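Local coordinates for protein glutathione peroxidase-like peroxiredoxin HYR1 (PDB 3CMI) that reduces hydroperoxides as a thioredoxin-dependent peroxidase and relays hydroperoxide stress by oxidizing the transcription activator YAP1, at residues Ser10-Leu15 with Phe138-Lys143; Phe117-Lys122 with Tyr147-Ser152; Phe25-Leu30 with Ile68-Asn73. One frame throughout, in Å; residues are numbered along the deposited sequence.

Contact 1: residues Ser10-Leu15 with Phe138-Lys143; sequences SEFYKL and FLVDKK
Phe12 and Val140 meet head-on where the turn at the start of the modelled chain of this thioredoxin-like fold packs against the end of strand 137-140, one of the two inner strands of the central sheet. Val140 sets CG1 over the middle of the Phe12 ring, 3.8 Å from the ring centroid and 12° off the ring normal, a CH-pi contact made almost straight down onto the face. Its second methyl, CG2, lies over the same side of the ring but out toward Phe12 CE1, 3.8 Å away. The torsions explain the fit: Phe12 carries CG anti to its own N (chi1 -179°), which sends the ring out from the turn, and Val140 CG1 takes the equivalent position on its residue. Phe27, Leu30, Ile37 and Phe117 also touch the Phe12 ring, so the pair belongs to a larger apolar layer.

Nearer the surface the contact turns polar. Tyr13 runs beside the chain that leaves the strand, its CE2 3.5 Å from Lys143 O and its hydroxyl 3.0 Å from Lys142 O. That chain bends through an Asx turn, in which Lys143 N donates to Asp141 OD1 at 3.1 Å, and Lys142 NZ is held by Gly32 O. A water bridges the two segments, lying 2.7 Å from Tyr13 OH and 2.6 Å from Asp141 O.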
# COMPACT_ATOMS: atom_id res chain seq x y z
N SER A 10 -13.98 2.05 -10.61
CA SER A 10 -13.41 0.83 -9.96
C SER A 10 -13.80 0.74 -8.49
O SER A 10 -14.10 1.76 -7.86
CB SER A 10 -11.88 0.81 -10.10
OG SER A 10 -11.29 1.86 -9.36
N GLU A 11 -13.81 -0.48 -7.96
CA GLU A 11 -14.13 -0.74 -6.55
C GLU A 11 -13.09 -0.11 -5.62
O GLU A 11 -13.38 0.20 -4.47
CB GLU A 11 -14.20 -2.26 -6.30
CG GLU A 11 -14.96 -2.65 -5.02
CD GLU A 11 -14.89 -4.14 -4.72
OE1 GLU A 11 -14.61 -4.49 -3.54
OE2 GLU A 11 -15.11 -4.97 -5.63
N PHE A 12 -11.88 0.08 -6.15
CA PHE A 12 -10.78 0.71 -5.43
C PHE A 12 -11.11 2.11 -4.91
O PHE A 12 -10.76 2.46 -3.79
CB PHE A 12 -9.53 0.76 -6.33
CG PHE A 12 -8.33 1.38 -5.67
CD1 PHE A 12 -7.59 0.66 -4.74
CD2 PHE A 12 -7.93 2.67 -5.99
CE1 PHE A 12 -6.47 1.23 -4.13
CE2 PHE A 12 -6.82 3.25 -5.40
CZ PHE A 12 -6.09 2.53 -4.46
N TYR A 13 -11.80 2.91 -5.73
CA TYR A 13 -12.10 4.29 -5.37
C TYR A 13 -13.26 4.40 -4.39
O TYR A 13 -13.49 5.47 -3.82
CB TYR A 13 -12.34 5.15 -6.62
CG TYR A 13 -11.15 5.26 -7.54
CD1 TYR A 13 -9.88 5.55 -7.04
CD2 TYR A 13 -11.29 5.08 -8.92
CE1 TYR A 13 -8.77 5.66 -7.89
CE2 TYR A 13 -10.19 5.18 -9.77
CZ TYR A 13 -8.94 5.47 -9.25
OH TYR A 13 -7.85 5.58 -10.09
N LYS A 14 -13.97 3.29 -4.19
CA LYS A 14 -15.07 3.20 -3.22
C LYS A 14 -14.56 3.03 -1.79
O LYS A 14 -15.28 3.30 -0.83
CB LYS A 14 -16.00 2.04 -3.58
CG LYS A 14 -16.96 2.32 -4.73
CD LYS A 14 -17.44 1.02 -5.36
CE LYS A 14 -18.47 1.25 -6.46
NZ LYS A 14 -19.86 1.29 -5.92
N LEU A 15 -13.31 2.58 -1.66
CA LEU A 15 -12.66 2.35 -0.37
C LEU A 15 -12.46 3.63 0.42
O LEU A 15 -12.05 4.65 -0.13
CB LEU A 15 -11.31 1.67 -0.58
CG LEU A 15 -11.12 0.15 -0.61
CD1 LEU A 15 -12.42 -0.66 -0.74
CD2 LEU A 15 -10.09 -0.24 -1.68
N PHE A 138 1.43 -3.46 -2.62
CA PHE A 138 0.55 -3.54 -3.78
C PHE A 138 0.68 -2.24 -4.56
O PHE A 138 0.57 -1.16 -4.00
CB PHE A 138 -0.91 -3.70 -3.36
CG PHE A 138 -1.23 -4.98 -2.64
CD1 PHE A 138 -0.95 -5.13 -1.28
CD2 PHE A 138 -1.88 -6.02 -3.31
CE1 PHE A 138 -1.28 -6.32 -0.62
CE2 PHE A 138 -2.21 -7.19 -2.65
CZ PHE A 138 -1.91 -7.35 -1.30
N LEU A 139 0.90 -2.36 -5.87
CA LEU A 139 1.00 -1.20 -6.74
C LEU A 139 -0.30 -1.06 -7.52
O LEU A 139 -0.76 -2.02 -8.15
CB LEU A 139 2.21 -1.36 -7.67
CG LEU A 139 2.96 -0.16 -8.24
CD1 LEU A 139 3.26 0.94 -7.22
CD2 LEU A 139 4.25 -0.66 -8.88
N VAL A 140 -0.88 0.14 -7.48
CA VAL A 140 -2.17 0.42 -8.11
C VAL A 140 -2.06 1.43 -9.27
O VAL A 140 -1.36 2.44 -9.19
CB VAL A 140 -3.22 0.90 -7.06
CG1 VAL A 140 -4.56 1.20 -7.71
CG2 VAL A 140 -3.40 -0.15 -5.96
N ASP A 141 -2.77 1.10 -10.35
CA ASP A 141 -2.96 1.89 -11.58
C ASP A 141 -3.39 3.34 -11.35
O ASP A 141 -3.89 3.69 -10.27
CB ASP A 141 -4.10 1.22 -12.36
CG ASP A 141 -3.89 1.19 -13.84
OD1 ASP A 141 -3.91 2.27 -14.47
OD2 ASP A 141 -3.76 0.08 -14.39
N LYS A 142 -3.21 4.18 -12.37
CA LYS A 142 -3.83 5.51 -12.42
C LYS A 142 -5.35 5.43 -12.66
O LYS A 142 -6.07 6.40 -12.41
CB LYS A 142 -3.18 6.38 -13.50
CG LYS A 142 -1.88 7.02 -13.08
CD LYS A 142 -1.36 7.98 -14.14
CE LYS A 142 -0.17 8.78 -13.63
NZ LYS A 142 -0.53 9.76 -12.56
N LYS A 143 -5.80 4.28 -13.15
CA LYS A 143 -7.23 4.03 -13.38
C LYS A 143 -7.84 3.23 -12.22
O LYS A 143 -9.04 2.97 -12.20
CB LYS A 143 -7.46 3.31 -14.71
CG LYS A 143 -7.08 4.11 -15.95
CD LYS A 143 -7.32 3.31 -17.23
CE LYS A 143 -6.69 3.95 -18.46
NZ LYS A 143 -7.40 5.18 -18.92
O HOH W 1 -5.47 5.28 -8.86

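Contact 2: residues Phe117-Lys122 with Tyr147-Ser152; sequences FLKSQK and YERYSS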
# COMPACT_ATOMS: atom_id res chain seq x y z
N PHE A 117 -10.23 -6.27 -0.67
CA PHE A 117 -10.22 -5.89 -2.09
C PHE A 117 -8.89 -6.19 -2.78
O PHE A 117 -8.87 -6.75 -3.87
CB PHE A 117 -10.59 -4.41 -2.28
CG PHE A 117 -10.29 -3.91 -3.67
CD1 PHE A 117 -11.13 -4.23 -4.74
CD2 PHE A 117 -9.16 -3.13 -3.92
CE1 PHE A 117 -10.85 -3.78 -6.03
CE2 PHE A 117 -8.87 -2.68 -5.20
CZ PHE A 117 -9.72 -3.00 -6.26
N LEU A 118 -7.78 -5.80 -2.14
CA LEU A 118 -6.46 -5.99 -2.74
C LEU A 118 -6.18 -7.46 -3.02
O LEU A 118 -5.77 -7.81 -4.13
CB LEU A 118 -5.35 -5.36 -1.88
CG LEU A 118 -5.32 -3.82 -1.85
CD1 LEU A 118 -4.29 -3.30 -0.84
CD2 LEU A 118 -5.07 -3.23 -3.24
N LYS A 119 -6.43 -8.32 -2.03
CA LYS A 119 -6.19 -9.76 -2.18
C LYS A 119 -7.07 -10.42 -3.25
O LYS A 119 -6.65 -11.41 -3.87
CB LYS A 119 -6.32 -10.47 -0.84
CG LYS A 119 -5.03 -10.41 -0.02
CD LYS A 119 -5.28 -10.03 1.43
CE LYS A 119 -5.76 -11.19 2.25
NZ LYS A 119 -5.87 -10.86 3.70
N SER A 120 -8.27 -9.88 -3.47
CA SER A 120 -9.17 -10.38 -4.52
C SER A 120 -8.64 -10.09 -5.92
O SER A 120 -8.99 -10.79 -6.88
CB SER A 120 -10.57 -9.79 -4.37
OG SER A 120 -10.61 -8.45 -4.84
N GLN A 121 -7.80 -9.06 -6.03
CA GLN A 121 -7.20 -8.67 -7.31
C GLN A 121 -5.87 -9.37 -7.55
O GLN A 121 -5.54 -9.72 -8.70
CB GLN A 121 -7.01 -7.15 -7.40
CG GLN A 121 -8.28 -6.32 -7.21
CD GLN A 121 -9.38 -6.71 -8.17
OE1 GLN A 121 -10.41 -7.26 -7.76
NE2 GLN A 121 -9.17 -6.47 -9.45
N LYS A 122 -5.09 -9.56 -6.49
CA LYS A 122 -3.76 -10.14 -6.62
C LYS A 122 -3.43 -11.12 -5.48
O LYS A 122 -3.12 -10.71 -4.37
CB LYS A 122 -2.69 -9.03 -6.75
CG LYS A 122 -1.77 -9.15 -7.98
CD LYS A 122 -2.51 -8.81 -9.30
CE LYS A 122 -1.58 -8.88 -10.50
NZ LYS A 122 -2.30 -8.93 -11.82
N TYR A 147 -1.96 -3.48 -10.20
CA TYR A 147 -0.97 -3.91 -11.19
C TYR A 147 -0.23 -5.17 -10.74
O TYR A 147 -0.07 -6.11 -11.52
CB TYR A 147 0.02 -2.78 -11.49
CG TYR A 147 1.08 -3.15 -12.51
CD1 TYR A 147 2.37 -3.49 -12.12
CD2 TYR A 147 0.78 -3.18 -13.88
CE1 TYR A 147 3.35 -3.84 -13.05
CE2 TYR A 147 1.75 -3.53 -14.82
CZ TYR A 147 3.03 -3.85 -14.40
OH TYR A 147 4.00 -4.19 -15.32
N GLU A 148 0.23 -5.16 -9.49
CA GLU A 148 1.02 -6.27 -8.96
C GLU A 148 1.19 -6.20 -7.44
O GLU A 148 1.16 -5.12 -6.83
CB GLU A 148 2.41 -6.32 -9.63
CG GLU A 148 3.24 -7.58 -9.37
CD GLU A 148 2.49 -8.88 -9.68
OE1 GLU A 148 2.71 -9.42 -10.77
OE2 GLU A 148 1.68 -9.34 -8.83
N ARG A 149 1.35 -7.38 -6.85
CA ARG A 149 1.63 -7.56 -5.43
C ARG A 149 3.09 -8.02 -5.27
O ARG A 149 3.55 -8.92 -5.98
CB ARG A 149 0.66 -8.60 -4.87
CG ARG A 149 0.80 -8.94 -3.40
CD ARG A 149 -0.16 -10.09 -3.09
NE ARG A 149 -0.10 -10.52 -1.70
CZ ARG A 149 -1.04 -11.24 -1.10
NH1 ARG A 149 -2.14 -11.59 -1.76
NH2 ARG A 149 -0.89 -11.61 0.16
N TYR A 150 3.80 -7.41 -4.33
CA TYR A 150 5.21 -7.70 -4.10
C TYR A 150 5.43 -8.14 -2.67
O TYR A 150 4.78 -7.65 -1.75
CB TYR A 150 6.07 -6.47 -4.40
CG TYR A 150 5.87 -5.92 -5.79
CD1 TYR A 150 4.93 -4.92 -6.03
CD2 TYR A 150 6.62 -6.40 -6.87
CE1 TYR A 150 4.74 -4.42 -7.31
CE2 TYR A 150 6.43 -5.91 -8.15
CZ TYR A 150 5.49 -4.91 -8.36
OH TYR A 150 5.30 -4.41 -9.63
N SER A 151 6.38 -9.06 -2.47
CA SER A 151 6.65 -9.59 -1.14
C SER A 151 7.34 -8.57 -0.23
O SER A 151 7.85 -7.54 -0.70
CB SER A 151 7.50 -10.86 -1.25
OG SER A 151 8.79 -10.55 -1.74
N SER A 152 7.36 -8.87 1.06
CA SER A 152 8.02 -8.04 2.07
C SER A 152 9.52 -7.83 1.84
O SER A 152 10.08 -6.83 2.29
CB SER A 152 7.78 -8.61 3.47
OG SER A 152 7.75 -10.02 3.46
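Lys122, in the C-terminal end region of helix 113-121, makes the nearest backbone approach between residues 117-122 and 147-152, its CA 6.1 Å from the CA of Arg149 on strand 146-150. Lys122 and Arg149 bury the most surface here, and they meet along their aliphatic parts, with Lys122 CB 3.9 Å from Arg149 CB. Arg149 is fully stretched from CG to NE, with CG anti to the backbone N (chi1 180°), and this reach carries its guanidinium alongside the last turn of the helix. There NH1 donates to Lys122 O at 2.9 Å, with an N-H...O angle of 161°. The carbonyl oxygen lies close to the guanidinium plane and receives the proton on a lone pair, so the bond is nearly straight and lies in the plane of each group at its own end, although the two planes are steeply turned against each other. Lys119 crosses the same group with its CG 3.6 Å from Arg149 NH1, while its amine turns off to a salt bridge with Glu111.

The Lys122 chain bends at chi2 (72°) and lies over the strand backbone, bringing CE to 3.3 Å from Tyr147 O. Glu148 meets it at about a right angle, OE2 3.6 Å from Lys122 CG. That oxygen is turned back onto its own strand, accepting from Arg149 N at 2.8 Å through its anti lone pair. The opposite charges of Lys122 and Glu148 are not in contact.

Arg149 NH2 goes on to Arg129 O and Glu136, tying the helix end and the edge strand to the loop between helix 113-121 and strand 137-140. On that inner neighbour of strand 146-150, Leu139 faces both Tyr147 and Glu148 in a classic beta bulge.

Contact 3: residues Phe25-Leu30 with Ile68-Asn73; sequences FPFDQL and IGFPCN
Residues Phe25-Leu30 leave an extended loop and wind into a 3-10 turn at 27-30, whose closest backbone approach to strand 65-72 is still 10.0 Å, between the CA atoms of Phe27 and Ile68. The gap is therefore spanned by side chains alone, all of them apolar.

Ile68 is the hub. It reaches toward the turn with both branches: the longer one meets Phe25 through CD1, 3.7 Å from Phe25 CE2, and Leu30 through CG1, 4.3 Å from Leu30 CD2, while the CG2 methyl faces Phe27 at a looser 4.5 Å from Phe27 CZ. With CG1 anti to the carbonyl carbon (chi1 -44°) and CG2 anti to the backbone N, the forked chain spreads across the turn rather than pointing at one ring. Phe25 comes from the opposite direction, and CD1 meets its ring obliquely. Further along the strand, Phe27 CZ reaches the edge of the Phe70 ring, 4.2 Å from Phe70 CZ. Within the turn, Leu30 CD2 lies 3.6 Å above the Phe27 ring plane, displaced toward the rim, so these two side chains present a joined surface to Ile68.

Strand 65-72 is an outermost strand of the sheet, and strand 34-41 runs parallel beside it; Val35 and Ile37 of that neighbour touch residues of both segments. Met101 covers Phe25 and Ile68, and Tyr115 of helix 113-121 packs edge-to-face with Phe70.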
# COMPACT_ATOMS: atom_id res chain seq x y z
N PHE A 25 -10.56 8.37 5.06
CA PHE A 25 -9.61 8.68 4.01
C PHE A 25 -10.12 8.07 2.71
O PHE A 25 -9.79 6.92 2.39
CB PHE A 25 -8.21 8.16 4.36
CG PHE A 25 -7.14 8.60 3.40
CD1 PHE A 25 -6.53 9.84 3.56
CD2 PHE A 25 -6.75 7.79 2.34
CE1 PHE A 25 -5.54 10.26 2.67
CE2 PHE A 25 -5.77 8.20 1.45
CZ PHE A 25 -5.16 9.44 1.62
N PRO A 26 -10.95 8.82 1.96
CA PRO A 26 -11.58 8.25 0.78
C PRO A 26 -10.60 8.08 -0.38
O PRO A 26 -9.86 9.00 -0.70
CB PRO A 26 -12.68 9.27 0.44
CG PRO A 26 -12.21 10.56 1.01
CD PRO A 26 -11.32 10.24 2.18
N PHE A 27 -10.59 6.89 -0.98
CA PHE A 27 -9.65 6.58 -2.05
C PHE A 27 -9.99 7.26 -3.38
O PHE A 27 -9.22 7.18 -4.33
CB PHE A 27 -9.54 5.06 -2.25
CG PHE A 27 -8.54 4.38 -1.35
CD1 PHE A 27 -8.08 4.99 -0.18
CD2 PHE A 27 -8.07 3.11 -1.66
CE1 PHE A 27 -7.16 4.35 0.65
CE2 PHE A 27 -7.16 2.46 -0.84
CZ PHE A 27 -6.70 3.08 0.31
N ASP A 28 -11.14 7.94 -3.45
CA ASP A 28 -11.49 8.67 -4.66
C ASP A 28 -10.54 9.85 -4.92
O ASP A 28 -10.37 10.28 -6.06
CB ASP A 28 -12.96 9.11 -4.66
CG ASP A 28 -13.26 10.18 -3.63
OD1 ASP A 28 -14.20 10.97 -3.85
OD2 ASP A 28 -12.56 10.24 -2.59
N GLN A 29 -9.91 10.34 -3.86
CA GLN A 29 -8.88 11.39 -3.97
C GLN A 29 -7.62 10.86 -4.68
O GLN A 29 -6.75 11.64 -5.07
CB GLN A 29 -8.51 11.95 -2.59
CG GLN A 29 -7.66 11.02 -1.72
CD GLN A 29 -7.54 11.49 -0.28
OE1 GLN A 29 -8.18 10.95 0.63
NE2 GLN A 29 -6.72 12.52 -0.07
N LEU A 30 -7.56 9.54 -4.83
CA LEU A 30 -6.40 8.86 -5.42
C LEU A 30 -6.52 8.68 -6.93
O LEU A 30 -5.62 8.11 -7.56
CB LEU A 30 -6.21 7.50 -4.74
CG LEU A 30 -5.27 7.32 -3.54
CD1 LEU A 30 -5.20 8.54 -2.61
CD2 LEU A 30 -5.63 6.06 -2.77
N ILE A 68 0.22 4.74 0.68
CA ILE A 68 -0.69 4.64 1.82
C ILE A 68 -0.15 3.53 2.73
O ILE A 68 -0.06 2.37 2.33
CB ILE A 68 -2.16 4.35 1.39
CG1 ILE A 68 -2.59 5.24 0.20
CG2 ILE A 68 -3.13 4.50 2.58
CD1 ILE A 68 -2.52 6.77 0.45
N GLY A 69 0.26 3.92 3.94
CA GLY A 69 0.82 2.97 4.90
C GLY A 69 -0.21 2.51 5.91
O GLY A 69 -0.85 3.33 6.56
N PHE A 70 -0.38 1.20 6.04
CA PHE A 70 -1.31 0.63 7.01
C PHE A 70 -0.56 -0.06 8.15
O PHE A 70 0.01 -1.14 7.96
CB PHE A 70 -2.25 -0.39 6.33
CG PHE A 70 -3.33 0.23 5.48
CD1 PHE A 70 -3.10 0.51 4.13
CD2 PHE A 70 -4.58 0.50 6.02
CE1 PHE A 70 -4.10 1.07 3.34
CE2 PHE A 70 -5.59 1.06 5.24
CZ PHE A 70 -5.35 1.34 3.89
N PRO A 71 -0.52 0.58 9.33
CA PRO A 71 -0.05 -0.08 10.55
C PRO A 71 -0.82 -1.37 10.85
O PRO A 71 -2.03 -1.44 10.64
CB PRO A 71 -0.32 0.96 11.64
CG PRO A 71 -0.25 2.26 10.93
CD PRO A 71 -0.87 1.99 9.59
N CYS A 72 -0.09 -2.37 11.33
CA CYS A 72 -0.66 -3.68 11.65
C CYS A 72 0.25 -4.36 12.66
O CYS A 72 1.47 -4.28 12.55
CB CYS A 72 -0.76 -4.53 10.37
SG CYS A 72 -1.50 -6.16 10.60
N ASN A 73 -0.36 -5.03 13.64
CA ASN A 73 0.40 -5.69 14.69
C ASN A 73 0.37 -7.23 14.62
O ASN A 73 0.71 -7.91 15.59
CB ASN A 73 -0.07 -5.20 16.07
CG ASN A 73 0.92 -5.50 17.17
OD1 ASN A 73 0.54 -5.94 18.26
ND2 ASN A 73 2.21 -5.27 16.90

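How the contacts relate
The three contacts show how one mixed sheet, ordered 65-72, 34-41, 137-140, 146-150, collects distant parts of the chain. Contact 3 uses one outermost strand, contact 2 the other, and contact 1 an inner strand between them. Centres of contacts 1 and 2, and of contacts 1 and 3, lie about 11 Å apart; those of contacts 2 and 3 about 15 Å, without touching. Contact 1 joins its neighbours through Phe12 packing on Phe117 and a probable hydrogen bond from Phe27 N to Leu15 O. In sequence, contact 3 falls between the segments of contact 1, whereas contacts 1 and 2 alternate, and the first modelled turn, helix 113-121 and two strands pack together, away from catalytic Cys44.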